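Local coordinates for Lactamase_B domain-containing protein (Bacillus lehensis G1, PDB 7EV5) that probably hydrolyses beta-lactams and glyoxalase II-type thioesters, using two zinc ions held in a metallo-beta-lactamase fold, at residues Y18-P29 / E43-H54; F57-R67 / L95-K104. One frame throughout, in Å; residues are numbered along the deposited sequence. Where two conformers were deposited one is given.

In the fold
Contact 1 is mostly buried and contact 2 only partly so. Contact 1 (18-29 with 43-54) is sheet core: two parallel strands of one beta-alpha-beta unit, joined by backbone hydrogen bonds and aliphatic side chains. Contact 2 (57-67 with 95-104) lies nearer the surface. There a loop and the start of helix 63-70 meet the end of helix 92-96 and the loop after it, through a hydrophobic patch and a charged network. The two contacts meet at the metal site, where Asp28 of contact 1 accepts a probable hydrogen bond from His59 of contact 2. Helix 63-70 also packs on strand 23-27, with Val66 against Ile26.

Contact 1 (Y18-P29 / E43-H54); sequences YNDDKEAVIFDP and EQLTPLAILLTH. With ZN (zinc ion), chain B.
Asp28 turns CG opposite its own carbonyl carbon (chi1 -65°), and Thr53 sets OG1 between its backbone N and carbonyl carbon (chi1 65°). Together these torsions put the Asp28 carboxylate beside Thr53, in the loop that follows strand 46-51. The setting is a beta-alpha-beta crossover: strand 23-27, helix 33-42, then the parallel neighbour 46-51. Asp28 OD1 takes the backbone NH of Thr53 (N to OD1 2.8 Å). Asp28 OD2 receives the Thr53 hydroxyl (OG1 to OD2 2.6 Å). Both oxygens use syn lone pairs, so the carboxylate is fixed in rotation. OD2 also accepts a hydrogen bond from His59.

Further back, the strands are paired from Thr46 N on Lys22 O to Asp28 N on Leu51 O. The register slips at Leu48, an extra residue as in a beta bulge. Ala24 O bonds Leu48 N, while Ile26 N bonds Ala49 O. Ala49 N is buried without a partner.

On one face, Leu51 CD1 touches both Phe27 CE1 (3.6 Å) and Val25 CG1 (3.8 Å). Phe27 also stacks on Phe147. On the other face, Ile26 CD1 runs beside Pro47 CB (3.6 Å), and this side packs on helix 63-70. At the outer end, the bent Lys22 chain brings NZ to Glu43 O (3.0 Å).

His54 opens the HxHxDH zinc motif. Its ND1 donates to Thr53 OG1 in the plane of the ring, 2.9 Å between the two atoms. That bond fixes the turn of the ring, and NE2 of His54 binds zinc at 2.1 Å.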
loop_
_atom_site.group_PDB
_atom_site.type_symbol
_atom_site.label_atom_id
_atom_site.label_comp_id
_atom_site.label_asym_id
_atom_site.label_seq_id
_atom_site.Cartn_x
_atom_site.Cartn_y
_atom_site.Cartn_z
ATOM N N TYR A 18 -5.738 12.460 4.696
ATOM C CA TYR A 18 -5.528 13.687 5.450
ATOM C C TYR A 18 -6.737 13.968 6.333
ATOM O O TYR A 18 -7.777 13.311 6.235
ATOM C CB TYR A 18 -5.219 14.875 4.525
ATOM C CG TYR A 18 -6.212 15.036 3.398
ATOM C CD1 TYR A 18 -7.414 15.698 3.603
ATOM C CD2 TYR A 18 -5.958 14.517 2.132
ATOM C CE1 TYR A 18 -8.335 15.843 2.590
ATOM C CE2 TYR A 18 -6.874 14.656 1.113
ATOM C CZ TYR A 18 -8.059 15.324 1.347
ATOM O OH TYR A 18 -8.981 15.474 0.337
ATOM N N ASN A 19 -6.571 14.949 7.223
ATOM C CA ASN A 19 -7.620 15.419 8.119
ATOM C C ASN A 19 -7.778 16.927 7.954
ATOM O O ASN A 19 -7.052 17.572 7.191
ATOM C CB ASN A 19 -7.366 15.008 9.582
ATOM C CG ASN A 19 -6.085 15.609 10.172
ATOM O OD1 ASN A 19 -5.550 16.603 9.679
ATOM N ND2 ASN A 19 -5.601 15.005 11.256
ATOM N N ASP A 20 -8.732 17.499 8.696
ATOM C CA ASP A 20 -9.000 18.927 8.572
ATOM C C ASP A 20 -7.864 19.786 9.112
ATOM O O ASP A 20 -7.720 20.937 8.683
ATOM C CB ASP A 20 -10.334 19.288 9.230
ATOM C CG ASP A 20 -11.527 18.767 8.449
ATOM O OD1 ASP A 20 -11.338 18.305 7.304
ATOM O OD2 ASP A 20 -12.658 18.828 8.974
ATOM N N ASP A 21 -7.048 19.250 10.021
ATOM C CA ASP A 21 -5.862 19.930 10.531
ATOM C C ASP A 21 -4.679 19.875 9.569
ATOM O O ASP A 21 -3.575 20.280 9.954
ATOM C CB ASP A 21 -5.438 19.343 11.883
ATOM C CG ASP A 21 -6.424 19.653 12.992
ATOM O OD1 ASP A 21 -6.408 18.937 14.019
ATOM O OD2 ASP A 21 -7.209 20.609 12.839
ATOM N N LYS A 22 -4.887 19.372 8.350
ATOM C CA LYS A 22 -3.878 19.306 7.294
ATOM C C LYS A 22 -2.705 18.387 7.628
ATOM O O LYS A 22 -1.609 18.549 7.081
ATOM C CB LYS A 22 -3.423 20.692 6.816
ATOM C CG LYS A 22 -4.520 21.467 6.093
ATOM C CD LYS A 22 -4.041 21.963 4.734
ATOM C CE LYS A 22 -5.191 22.494 3.894
ATOM N NZ LYS A 22 -5.140 21.987 2.489
ATOM N N GLU A 23 -2.916 17.416 8.503
ATOM C CA GLU A 23 -1.955 16.348 8.719
ATOM C C GLU A 23 -2.271 15.206 7.768
ATOM O O GLU A 23 -3.404 15.057 7.302
ATOM C CB GLU A 23 -2.040 15.845 10.152
ATOM C CG GLU A 23 -1.727 16.912 11.179
ATOM C CD GLU A 23 -2.135 16.496 12.578
ATOM O OE1 GLU A 23 -3.227 15.908 12.742
ATOM O OE2 GLU A 23 -1.351 16.753 13.516
ATOM N N ALA A 24 -1.258 14.392 7.477
ATOM C CA ALA A 24 -1.438 13.416 6.414
ATOM C C ALA A 24 -0.664 12.133 6.679
ATOM O O ALA A 24 0.369 12.127 7.354
ATOM C CB ALA A 24 -0.999 13.991 5.069
ATOM N N VAL A 25 -1.168 11.053 6.085
ATOM C CA VAL A 25 -0.517 9.746 6.056
ATOM C C VAL A 25 -0.325 9.372 4.590
ATOM O O VAL A 25 -1.257 9.498 3.789
ATOM C CB VAL A 25 -1.366 8.686 6.792
ATOM C CG1 VAL A 25 -0.673 7.325 6.803
ATOM C CG2 VAL A 25 -1.629 9.130 8.222
ATOM N N ILE A 26 0.885 8.931 4.243
ATOM C CA ILE A 26 1.254 8.600 2.869
ATOM C C ILE A 26 1.330 7.085 2.749
ATOM O O ILE A 26 1.978 6.438 3.576
ATOM C CB ILE A 26 2.609 9.224 2.498
ATOM C CG1 ILE A 26 2.566 10.756 2.620
ATOM C CG2 ILE A 26 3.011 8.783 1.097
ATOM C CD1 ILE A 26 3.937 11.425 2.473
ATOM N N PHE A 27 0.685 6.523 1.721
ATOM C CA PHE A 27 0.772 5.097 1.418
ATOM C C PHE A 27 1.490 4.903 0.096
ATOM O O PHE A 27 1.172 5.580 -0.886
ATOM C CB PHE A 27 -0.622 4.480 1.289
ATOM C CG PHE A 27 -1.418 4.537 2.549
ATOM C CD1 PHE A 27 -1.420 3.479 3.437
ATOM C CD2 PHE A 27 -2.144 5.670 2.864
ATOM C CE1 PHE A 27 -2.149 3.546 4.607
ATOM C CE2 PHE A 27 -2.866 5.749 4.041
ATOM C CZ PHE A 27 -2.874 4.682 4.906
ATOM N N ASP A 28 2.439 3.974 0.073
ATOM C CA ASP A 28 3.037 3.474 -1.160
ATOM C C ASP A 28 3.515 4.550 -2.138
ATOM O O ASP A 28 3.038 4.612 -3.277
ATOM C CB ASP A 28 2.084 2.515 -1.867
ATOM C CG ASP A 28 1.813 1.249 -1.081
ATOM O OD1 ASP A 28 2.308 1.102 0.053
ATOM O OD2 ASP A 28 1.082 0.376 -1.606
ATOM N N PRO A 29 4.448 5.414 -1.728
ATOM C CA PRO A 29 5.035 6.384 -2.664
ATOM C C PRO A 29 6.019 5.711 -3.614
ATOM O O PRO A 29 7.185 5.498 -3.266
ATOM C CB PRO A 29 5.725 7.380 -1.726
ATOM C CG PRO A 29 6.147 6.563 -0.548
ATOM C CD PRO A 29 5.123 5.436 -0.418
ATOM N N GLU A 43 -0.287 21.923 -1.118
ATOM C CA GLU A 43 -1.484 21.768 -0.303
ATOM C C GLU A 43 -1.234 22.068 1.165
ATOM O O GLU A 43 -2.176 22.000 1.961
ATOM C CB GLU A 43 -2.051 20.355 -0.467
ATOM C CG GLU A 43 -2.467 20.033 -1.888
ATOM C CD GLU A 43 -3.481 21.017 -2.428
ATOM O OE1 GLU A 43 -4.510 21.238 -1.759
ATOM O OE2 GLU A 43 -3.246 21.567 -3.522
ATOM N N GLN A 44 0.004 22.393 1.531
ATOM C CA GLN A 44 0.360 22.718 2.909
ATOM C C GLN A 44 -0.008 21.582 3.863
ATOM O O GLN A 44 -0.477 21.806 4.979
ATOM C CB GLN A 44 -0.233 24.065 3.339
ATOM C CG GLN A 44 -0.001 25.164 2.296
ATOM C CD GLN A 44 -0.242 26.568 2.828
ATOM O OE1 GLN A 44 0.289 26.955 3.869
ATOM N NE2 GLN A 44 -1.040 27.339 2.106
ATOM N N LEU A 45 0.197 20.345 3.405
ATOM C CA LEU A 45 -0.053 19.163 4.218
ATOM C C LEU A 45 1.229 18.750 4.928
ATOM O O LEU A 45 2.320 18.808 4.353
ATOM C CB LEU A 45 -0.549 18.011 3.338
ATOM C CG LEU A 45 -1.976 18.151 2.796
ATOM C CD1 LEU A 45 -2.279 17.153 1.678
ATOM C CD2 LEU A 45 -3.006 18.015 3.916
ATOM N N THR A 46 1.092 18.331 6.184
ATOM C CA THR A 46 2.225 17.855 6.969
ATOM C C THR A 46 2.134 16.343 7.105
ATOM O O THR A 46 1.327 15.839 7.901
ATOM C CB THR A 46 2.210 18.515 8.350
ATOM O OG1 THR A 46 2.417 19.926 8.194
ATOM C CG2 THR A 46 3.304 17.952 9.238
ATOM N N PRO A 47 2.924 15.574 6.361
ATOM C CA PRO A 47 2.855 14.118 6.505
ATOM C C PRO A 47 3.474 13.669 7.816
ATOM O O PRO A 47 4.411 14.281 8.331
ATOM C CB PRO A 47 3.651 13.592 5.305
ATOM C CG PRO A 47 4.498 14.713 4.869
ATOM C CD PRO A 47 3.834 15.997 5.283
ATOM N N LEU A 48 2.904 12.589 8.360
ATOM C CA LEU A 48 3.302 12.015 9.637
ATOM C C LEU A 48 4.035 10.689 9.508
ATOM O O LEU A 48 4.813 10.346 10.406
ATOM C CB LEU A 48 2.074 11.793 10.533
ATOM C CG LEU A 48 1.208 13.017 10.811
ATOM C CD1 LEU A 48 -0.043 12.620 11.586
ATOM C CD2 LEU A 48 2.008 14.071 11.570
ATOM N N ALA A 49 3.820 9.948 8.420
ATOM C CA ALA A 49 4.389 8.616 8.273
ATOM C C ALA A 49 4.186 8.157 6.839
ATOM O O ALA A 49 3.301 8.645 6.137
ATOM C CB ALA A 49 3.721 7.619 9.230
ATOM N N ILE A 50 5.023 7.208 6.425
ATOM C CA ILE A 50 4.838 6.421 5.208
ATOM C C ILE A 50 4.445 5.017 5.644
ATOM O O ILE A 50 5.190 4.366 6.392
ATOM C CB ILE A 50 6.122 6.365 4.373
ATOM C CG1 ILE A 50 6.500 7.765 3.893
ATOM C CG2 ILE A 50 5.960 5.394 3.201
ATOM C CD1 ILE A 50 7.927 7.861 3.425
ATOM N N LEU A 51 3.287 4.551 5.185
ATOM C CA LEU A 51 2.820 3.195 5.443
ATOM C C LEU A 51 2.905 2.421 4.136
ATOM O O LEU A 51 2.331 2.836 3.126
ATOM C CB LEU A 51 1.381 3.204 5.958
ATOM C CG LEU A 51 1.083 3.946 7.267
ATOM C CD1 LEU A 51 -0.325 3.635 7.746
ATOM C CD2 LEU A 51 2.116 3.647 8.348
ATOM N N LEU A 52 3.635 1.317 4.146
ATOM C CA LEU A 52 3.798 0.516 2.943
ATOM C C LEU A 52 2.905 -0.709 3.021
ATOM O O LEU A 52 2.970 -1.479 3.990
ATOM C CB LEU A 52 5.251 0.078 2.783
ATOM C CG LEU A 52 6.257 1.205 2.556
ATOM C CD1 LEU A 52 7.644 0.615 2.460
ATOM C CD2 LEU A 52 5.914 2.031 1.304
ATOM N N THR A 53 2.082 -0.904 1.995
ATOM C CA THR A 53 1.335 -2.154 1.921
ATOM C C THR A 53 2.273 -3.324 1.682
ATOM O O THR A 53 2.036 -4.432 2.183
ATOM C CB THR A 53 0.262 -2.100 0.824
ATOM O OG1 THR A 53 0.876 -1.993 -0.471
ATOM C CG2 THR A 53 -0.693 -0.945 1.052
ATOM N N HIS A 54 3.329 -3.098 0.907
ATOM C CA HIS A 54 4.351 -4.090 0.603
ATOM C C HIS A 54 5.518 -3.369 -0.054
ATOM O O HIS A 54 5.442 -2.169 -0.346
ATOM C CB HIS A 54 3.821 -5.287 -0.216
ATOM C CG HIS A 54 3.375 -4.978 -1.625
ATOM N ND1 HIS A 54 2.408 -4.045 -1.934
ATOM C CD2 HIS A 54 3.714 -5.564 -2.799
ATOM C CE1 HIS A 54 2.187 -4.057 -3.238
ATOM N NE2 HIS A 54 2.980 -4.957 -3.789
HETATM ZN ZN ZN B . 3.133 -5.699 -5.711
HETATM O O HOH W 1 3.409 -4.463 -7.176
#

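Contact 2 (F57-R67 / L95-K104); sequences FDHIGAVDAVR and LTGRPITTAK. With ZN (zinc ion), chain C.
Phe57 and Ile100 form the tight end of this contact. Phe57 sets CG between its backbone N and carbonyl carbon (chi1 73°), which swings the ring toward the end of helix 92-96. Ile100 CD1 comes within 3.5 Å of Phe57 CD1. Thr96 CG2 meets the far end of the ring, 3.5 Å from Phe57 CZ. Leu95 CD1 sits more loosely at the ring edge. Thr96 OG1 is turned to Ser92 O. Phe57 is the variable residue before Asp58 in the HxHxDH motif. The next two residues bind a zinc ion, through Asp58 OD2 and His59 NE2; Asp150 and His191 complete the protein ligands.

In the middle, Thr102 CG2 rests against Val63 CG1 on the first turn of helix 63-70. Thr102 OG1 donates to Lys104 O.

The other end is polar, and water enters it. Asp64 OD1 accepts three N-H groups. Ala103 N approaches on the syn lone pair (N to OD1 3.0 Å). Arg67 NH1 comes on the anti lone pair (NH1 to OD1 2.8 Å), in a salt bridge one helical turn away. Arg67 NH2 meets the same oxygen from above the carboxylate plane. The guanidinium is therefore end-on to a single atom. One of its faces lies over Asp64 O, and Lys104 CD covers part of the opposite face. Water 3 links Arg67 NE (2.9 Å from the water) to Lys104 NZ. Water 2 donates to Asp64 OD2 and also hydrogen-bonds Thr101 OG1. Arg67 has a second conformer, so its bonds to Asp64 and water 3 hold for the one described here.

The chemistry implies two kinds of hold. Apolar contacts pack Phe57, the residue before the zinc ligands Asp58 and His59, against 95-100. The Asp64 carboxylate, probably kept ionised by Arg67, ties the helix to the backbone NH of Ala103.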
loop_
_atom_site.group_PDB
_atom_site.type_symbol
_atom_site.label_atom_id
_atom_site.label_comp_id
_atom_site.label_asym_id
_atom_site.label_seq_id
_atom_site.Cartn_x
_atom_site.Cartn_y
_atom_site.Cartn_z
ATOM N N PHE A 57 9.056 -2.948 -5.846
ATOM C CA PHE A 57 9.735 -1.733 -6.306
ATOM C C PHE A 57 8.755 -0.629 -6.705
ATOM O O PHE A 57 9.044 0.562 -6.521
ATOM C CB PHE A 57 10.667 -2.068 -7.479
ATOM C CG PHE A 57 9.935 -2.359 -8.769
ATOM C CD1 PHE A 57 9.738 -1.362 -9.725
ATOM C CD2 PHE A 57 9.425 -3.627 -9.014
ATOM C CE1 PHE A 57 9.055 -1.636 -10.901
ATOM C CE2 PHE A 57 8.738 -3.907 -10.188
ATOM C CZ PHE A 57 8.549 -2.908 -11.134
ATOM N N ASP A 58 7.614 -0.991 -7.295
ATOM C CA ASP A 58 6.684 0.007 -7.805
ATOM C C ASP A 58 5.925 0.719 -6.698
ATOM O O ASP A 58 5.195 1.673 -6.978
ATOM C CB ASP A 58 5.729 -0.619 -8.837
ATOM C CG ASP A 58 4.906 -1.769 -8.268
ATOM O OD1 ASP A 58 5.517 -2.746 -7.774
ATOM O OD2 ASP A 58 3.656 -1.684 -8.357
ATOM N N HIS A 59 6.097 0.288 -5.451
ATOM C CA HIS A 59 5.479 0.935 -4.304
ATOM C C HIS A 59 6.462 1.712 -3.444
ATOM O O HIS A 59 6.029 2.355 -2.478
ATOM C CB HIS A 59 4.727 -0.107 -3.452
ATOM C CG HIS A 59 3.625 -0.780 -4.207
ATOM N ND1 HIS A 59 2.286 -0.573 -3.945
ATOM C CD2 HIS A 59 3.675 -1.611 -5.272
ATOM C CE1 HIS A 59 1.561 -1.260 -4.813
ATOM N NE2 HIS A 59 2.380 -1.888 -5.638
ATOM N N ILE A 60 7.761 1.697 -3.767
ATOM C CA ILE A 60 8.792 2.203 -2.863
ATOM C C ILE A 60 9.757 3.180 -3.513
ATOM O O ILE A 60 10.648 3.692 -2.827
ATOM C CB ILE A 60 9.585 1.075 -2.179
ATOM C CG1 ILE A 60 10.454 0.365 -3.227
ATOM C CG2 ILE A 60 8.639 0.126 -1.446
ATOM C CD1 ILE A 60 11.468 -0.593 -2.642
ATOM N N GLY A 61 9.625 3.455 -4.808
ATOM C CA GLY A 61 10.658 4.218 -5.499
ATOM C C GLY A 61 10.830 5.638 -5.001
ATOM O O GLY A 61 11.913 6.212 -5.139
ATOM N N ALA A 62 9.787 6.220 -4.411
ATOM C CA ALA A 62 9.853 7.572 -3.867
ATOM C C ALA A 62 10.049 7.606 -2.352
ATOM O O ALA A 62 10.037 8.691 -1.763
ATOM C CB ALA A 62 8.600 8.352 -4.259
ATOM N N VAL A 63 10.249 6.449 -1.710
ATOM C CA VAL A 63 10.354 6.415 -0.249
ATOM C C VAL A 63 11.521 7.271 0.247
ATOM O O VAL A 63 11.356 8.081 1.162
ATOM C CB VAL A 63 10.432 4.960 0.252
ATOM C CG1 VAL A 63 10.882 4.909 1.703
ATOM C CG2 VAL A 63 9.080 4.284 0.114
ATOM N N ASP A 64 12.710 7.102 -0.344
ATOM C CA ASP A 64 13.890 7.853 0.093
ATOM C C ASP A 64 13.609 9.352 0.099
ATOM O O ASP A 64 13.813 10.041 1.108
ATOM C CB ASP A 64 15.052 7.586 -0.872
ATOM C CG ASP A 64 15.819 6.300 -0.574
ATOM O OD1 ASP A 64 15.838 5.835 0.588
ATOM O OD2 ASP A 64 16.428 5.756 -1.528
ATOM N N ALA A 65 13.141 9.874 -1.032
ATOM C CA ALA A 65 12.959 11.315 -1.159
ATOM C C ALA A 65 11.881 11.820 -0.212
ATOM O O ALA A 65 12.047 12.859 0.430
ATOM C CB ALA A 65 12.626 11.675 -2.605
ATOM N N VAL A 66 10.772 11.095 -0.098
ATOM C CA VAL A 66 9.703 11.521 0.796
ATOM C C VAL A 66 10.164 11.442 2.252
ATOM O O VAL A 66 9.965 12.379 3.037
ATOM C CB VAL A 66 8.426 10.699 0.533
ATOM C CG1 VAL A 66 7.374 11.030 1.552
ATOM C CG2 VAL A 66 7.895 10.984 -0.867
ATOM N N ARG A 67 10.793 10.325 2.628
ATOM C CA ARG A 67 11.297 10.167 3.990
ATOM C C ARG A 67 12.307 11.259 4.336
ATOM O O ARG A 67 12.251 11.854 5.418
ATOM C CB ARG A 67 11.921 8.776 4.129
ATOM C CG ARG A 67 12.487 8.431 5.485
ATOM C CD ARG A 67 13.490 7.284 5.340
ATOM N NE ARG A 67 14.679 7.711 4.605
ATOM C CZ ARG A 67 15.163 7.106 3.524
ATOM N NH1 ARG A 67 14.574 6.024 3.033
ATOM N NH2 ARG A 67 16.247 7.584 2.931
ATOM N N LEU A 95 12.044 -7.615 -13.090
ATOM C CA LEU A 95 10.915 -7.185 -13.896
ATOM C C LEU A 95 11.232 -5.993 -14.776
ATOM O O LEU A 95 10.529 -5.779 -15.768
ATOM C CB LEU A 95 9.702 -6.874 -13.011
ATOM C CG LEU A 95 9.071 -8.074 -12.305
ATOM C CD1 LEU A 95 7.926 -7.623 -11.406
ATOM C CD2 LEU A 95 8.593 -9.128 -13.310
ATOM N N THR A 96 12.260 -5.210 -14.443
ATOM C CA THR A 96 12.579 -4.005 -15.206
ATOM C C THR A 96 14.018 -3.932 -15.693
ATOM O O THR A 96 14.326 -3.049 -16.509
ATOM C CB THR A 96 12.264 -2.723 -14.407
ATOM O OG1 THR A 96 13.357 -2.405 -13.533
ATOM C CG2 THR A 96 10.966 -2.859 -13.607
ATOM N N GLY A 97 14.905 -4.799 -15.220
ATOM C CA GLY A 97 16.282 -4.769 -15.644
ATOM C C GLY A 97 17.117 -3.686 -15.013
ATOM O O GLY A 97 18.260 -3.477 -15.438
ATOM N N ARG A 98 16.584 -2.971 -14.027
ATOM C CA ARG A 98 17.322 -1.918 -13.352
ATOM C C ARG A 98 16.991 -1.993 -11.872
ATOM O O ARG A 98 15.871 -2.369 -11.503
ATOM C CB ARG A 98 16.913 -0.529 -13.866
ATOM C CG ARG A 98 16.729 -0.440 -15.374
ATOM C CD ARG A 98 16.440 0.986 -15.791
ATOM N NE ARG A 98 16.212 1.112 -17.226
ATOM C CZ ARG A 98 17.178 1.237 -18.128
ATOM N NH1 ARG A 98 18.450 1.235 -17.741
ATOM N NH2 ARG A 98 16.878 1.359 -19.416
ATOM N N PRO A 99 17.939 -1.645 -11.002
ATOM C CA PRO A 99 17.702 -1.750 -9.559
ATOM C C PRO A 99 17.014 -0.514 -9.007
ATOM O O PRO A 99 17.345 0.624 -9.346
ATOM C CB PRO A 99 19.123 -1.866 -8.991
ATOM C CG PRO A 99 19.964 -1.072 -9.954
ATOM C CD PRO A 99 19.331 -1.273 -11.314
ATOM N N ILE A 100 16.018 -0.761 -8.155
ATOM C CA ILE A 100 15.322 0.276 -7.405
ATOM C C ILE A 100 15.401 -0.119 -5.943
ATOM O O ILE A 100 15.120 -1.272 -5.597
ATOM C CB ILE A 100 13.860 0.408 -7.864
ATOM C CG1 ILE A 100 13.829 0.921 -9.309
ATOM C CG2 ILE A 100 13.090 1.347 -6.943
ATOM C CD1 ILE A 100 12.487 0.866 -9.966
ATOM N N THR A 101 15.829 0.813 -5.092
ATOM C CA THR A 101 16.082 0.512 -3.691
ATOM C C THR A 101 15.883 1.766 -2.853
ATOM O O THR A 101 15.913 2.893 -3.360
ATOM C CB THR A 101 17.537 0.090 -3.462
ATOM O OG1 THR A 101 18.399 1.116 -3.964
ATOM C CG2 THR A 101 17.866 -1.243 -4.134
ATOM N N THR A 102 15.700 1.555 -1.553
ATOM C CA THR A 102 15.931 2.610 -0.579
ATOM C C THR A 102 17.372 2.531 -0.092
ATOM O O THR A 102 18.089 1.557 -0.336
ATOM C CB THR A 102 14.976 2.494 0.615
ATOM O OG1 THR A 102 15.295 1.312 1.357
ATOM C CG2 THR A 102 13.524 2.451 0.156
ATOM N N ALA A 103 17.797 3.586 0.603
ATOM C CA ALA A 103 19.137 3.647 1.166
ATOM C C ALA A 103 19.172 3.282 2.644
ATOM O O ALA A 103 20.262 3.151 3.215
ATOM C CB ALA A 103 19.736 5.041 0.962
ATOM N N LYS A 104 18.011 3.104 3.267
ATOM C CA LYS A 104 17.867 2.818 4.684
ATOM C C LYS A 104 16.726 1.828 4.849
ATOM O O LYS A 104 15.762 1.866 4.076
ATOM C CB LYS A 104 17.495 4.096 5.455
ATOM C CG LYS A 104 18.578 5.167 5.495
ATOM C CD LYS A 104 18.079 6.405 6.227
ATOM C CE LYS A 104 19.144 7.489 6.292
ATOM N NZ LYS A 104 18.694 8.681 7.067
HETATM ZN ZN ZN C . 2.032 -3.018 -7.319
HETATM O O HOH W 1 3.409 -4.463 -7.176
HETATM O O HOH W 2 18.653 4.044 -2.664
HETATM O O HOH W 3 15.872 9.746 6.248
#